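PDB 3NNR: transcriptional regulator, TetR family from Marinobacter aquaeolei, which probably binds DNA as a dimeric transcriptional regulator of the TetR family, through an N-terminal helix-turn-helix. Local coordinates for residues 100-103 and 104-108. Residues are numbered along the deposited sequence; the frame is centred on the assembly and turned at random.
Sequences RDLE and YLLDS
Asp101 O receives Leu105 N at 3.1 Å, the opening i to i+4 bond of the short helix 102-108. Asp101 breaks the chain between helix 96-100 and helix 102-108 and holds the N-cap position of the latter, although its carboxylate makes no capping bond. Leu106 N to Leu102 O, at 3.0 Å and nearly straight (168° at the hydrogen), and Asp107 N to Glu103 O continue the i to i+4 series, while Tyr104 N adds a weak bond to Asp101 O. At the next residue, Tyr104 O accepts two bonds, from Ser108 N and, on the opposite face of its plane, from Ser108 OG at 3.0 Å.

Among the side chains, Leu102 sends CG anti to its backbone N (chi1 -173°), which brings Leu102 CD1 across Leu106, 4.0 Å from Leu106 CD2; both leucines also pack on Tyr116 of helix 110-136 and on Thr168 of the second subunit. Leu105 lies along the first turn, its CG 3.4 Å from Asp101 O and its CD1 4.2 Å from Asp101 CB. An alanine here would probably leave Asp101 O and CB without that apolar cover and open a gap toward Leu112 of helix 110-136. The Asp101 carboxylate stands almost perpendicular to the Tyr104 ring (84°), with Asp101 OD1 4.2 Å from Tyr104 CD2.

The polar ends of Asp101 and Tyr104 look across the dimer: Asp101 OD2 bonds Tyr104 OH of the second subunit, reciprocally, and Arg24 of that subunit makes a cation-pi contact with the ring. The helix start thus combines an apolar side packed within its own chain and against the partner with a polar side that links the two subunits through paired tyrosine-carboxylate bonds.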
ATOM      1  N   ARG A 100      -0.626   9.367   1.045  1.00 55.76           N
ATOM      2  CA  ARG A 100      -2.067   9.383   0.866  1.00 56.70           C
ATOM      3  C   ARG A 100      -2.464   9.866  -0.533  1.00 59.76           C
ATOM      4  O   ARG A 100      -3.345   9.269  -1.154  1.00 61.10           O
ATOM      5  CB  ARG A 100      -2.679  10.246   1.948  1.00 54.89           C
ATOM      6  CG  ARG A 100      -4.186  10.356   1.936  1.00 61.11           C
ATOM      7  CD  ARG A 100      -4.639  10.820   3.314  1.00 60.72           C
ATOM      8  NE  ARG A 100      -4.197  12.158   3.620  1.00 65.72           N
ATOM      9  CZ  ARG A 100      -4.033  12.687   4.835  1.00 62.49           C
ATOM     10  NH1 ARG A 100      -4.185  11.997   5.947  1.00 55.81           N
ATOM     11  NH2 ARG A 100      -3.656  13.951   4.925  1.00 67.79           N
ATOM     12  N   ASP A 101      -1.804  10.921  -1.017  1.00 57.09           N
ATOM     13  CA  ASP A 101      -2.070  11.493  -2.324  1.00 57.31           C
ATOM     14  C   ASP A 101      -0.895  11.253  -3.264  1.00 57.94           C
ATOM     15  O   ASP A 101      -0.743  11.951  -4.288  1.00 61.93           O
ATOM     16  CB  ASP A 101      -2.430  12.990  -2.180  1.00 56.82           C
ATOM     17  CG  ASP A 101      -3.903  13.216  -1.859  1.00 65.27           C
ATOM     18  OD1 ASP A 101      -4.757  12.521  -2.460  1.00 81.32           O
ATOM     19  OD2 ASP A 101      -4.222  14.154  -1.094  1.00 59.86           O
ATOM     20  N   LEU A 102      -0.161  10.173  -3.015  1.00 57.44           N
ATOM     21  CA  LEU A 102       1.110   9.957  -3.714  1.00 60.30           C
ATOM     22  C   LEU A 102       1.013  10.105  -5.219  1.00 62.33           C
ATOM     23  O   LEU A 102       1.708  10.913  -5.804  1.00 67.12           O
ATOM     24  CB  LEU A 102       1.706   8.576  -3.361  1.00 61.52           C
ATOM     25  CG  LEU A 102       3.123   8.223  -3.859  1.00 63.61           C
ATOM     26  CD1 LEU A 102       4.086   9.306  -3.431  1.00 50.86           C
ATOM     27  CD2 LEU A 102       3.588   6.810  -3.390  1.00 51.37           C
ATOM     28  N   GLU A 103       0.067   9.396  -5.817  1.00 63.87           N
ATOM     29  CA  GLU A 103      -0.015   9.318  -7.256  1.00 61.87           C
ATOM     30  C   GLU A 103      -0.352  10.644  -7.926  1.00 62.34           C
ATOM     31  O   GLU A 103       0.180  10.944  -9.010  1.00 65.24           O
ATOM     32  CB  GLU A 103      -0.909   8.152  -7.626  1.00 64.26           C
ATOM     33  CG  GLU A 103      -1.005   7.854  -9.112  1.00 69.08           C
ATOM     34  CD  GLU A 103      -1.685   6.539  -9.411  1.00 70.57           C
ATOM     35  OE1 GLU A 103      -1.861   5.696  -8.477  1.00 76.39           O
ATOM     36  OE2 GLU A 103      -2.039   6.356 -10.599  1.00 70.94           O
ATOM     37  N   TYR A 104      -1.165  11.476  -7.285  1.00 60.10           N
ATOM     38  CA  TYR A 104      -1.427  12.817  -7.850  1.00 59.52           C
ATOM     39  C   TYR A 104      -0.205  13.725  -7.709  1.00 57.82           C
ATOM     40  O   TYR A 104       0.066  14.566  -8.569  1.00 57.99           O
ATOM     41  CB  TYR A 104      -2.631  13.476  -7.190  1.00 58.26           C
ATOM     42  CG  TYR A 104      -3.909  12.750  -7.456  1.00 54.55           C
ATOM     43  CD1 TYR A 104      -4.647  12.999  -8.618  1.00 53.77           C
ATOM     44  CD2 TYR A 104      -4.382  11.774  -6.573  1.00 49.71           C
ATOM     45  CE1 TYR A 104      -5.852  12.312  -8.875  1.00 52.81           C
ATOM     46  CE2 TYR A 104      -5.572  11.078  -6.832  1.00 51.15           C
ATOM     47  CZ  TYR A 104      -6.308  11.361  -7.975  1.00 51.53           C
ATOM     48  OH  TYR A 104      -7.482  10.728  -8.236  1.00 56.76           O
ATOM     49  N   LEU A 105       0.522  13.568  -6.606  1.00 58.07           N
ATOM     50  CA  LEU A 105       1.713  14.385  -6.349  1.00 57.09           C
ATOM     51  C   LEU A 105       2.829  14.060  -7.381  1.00 57.45           C
ATOM     52  O   LEU A 105       3.383  14.967  -7.993  1.00 55.58           O
ATOM     53  CB  LEU A 105       2.129  14.252  -4.888  1.00 56.49           C
ATOM     54  CG  LEU A 105       1.079  14.849  -3.915  1.00 59.37           C
ATOM     55  CD1 LEU A 105       1.443  14.575  -2.465  1.00 56.17           C
ATOM     56  CD2 LEU A 105       0.892  16.358  -4.122  1.00 51.75           C
ATOM     57  N   LEU A 106       3.064  12.779  -7.657  1.00 56.63           N
ATOM     58  CA  LEU A 106       4.019  12.404  -8.704  1.00 58.03           C
ATOM     59  C   LEU A 106       3.604  12.942 -10.091  1.00 60.35           C
ATOM     60  O   LEU A 106       4.422  13.511 -10.811  1.00 63.57           O
ATOM     61  CB  LEU A 106       4.238  10.891  -8.736  1.00 57.44           C
ATOM     62  CG  LEU A 106       4.693  10.232  -7.415  1.00 61.93           C
ATOM     63  CD1 LEU A 106       5.270   8.841  -7.675  1.00 66.86           C
ATOM     64  CD2 LEU A 106       5.685  11.069  -6.644  1.00 53.33           C
ATOM     65  N   ASP A 107       2.332  12.805 -10.431  1.00 60.59           N
ATOM     66  CA  ASP A 107       1.801  13.317 -11.695  1.00 63.46           C
ATOM     67  C   ASP A 107       1.865  14.855 -11.784  1.00 62.90           C
ATOM     68  O   ASP A 107       2.057  15.403 -12.869  1.00 66.31           O
ATOM     69  CB  ASP A 107       0.350  12.832 -11.876  1.00 66.96           C
ATOM     70  CG  ASP A 107      -0.278  13.325 -13.136  1.00 63.27           C
ATOM     71  OD1 ASP A 107      -0.021  12.726 -14.194  1.00 66.07           O
ATOM     72  OD2 ASP A 107      -1.048  14.304 -13.051  1.00 66.83           O
ATOM     73  N   SER A 108       1.681  15.547 -10.664  1.00 61.73           N
ATOM     74  CA  SER A 108       1.768  17.017 -10.668  1.00 62.81           C
ATOM     75  C   SER A 108       3.186  17.563 -10.890  1.00 62.56           C
ATOM     76  O   SER A 108       3.335  18.645 -11.476  1.00 62.90           O
ATOM     77  CB  SER A 108       1.188  17.613  -9.380  1.00 60.87           C
ATOM     78  OG  SER A 108      -0.230  17.476  -9.374  1.00 72.44           O
TER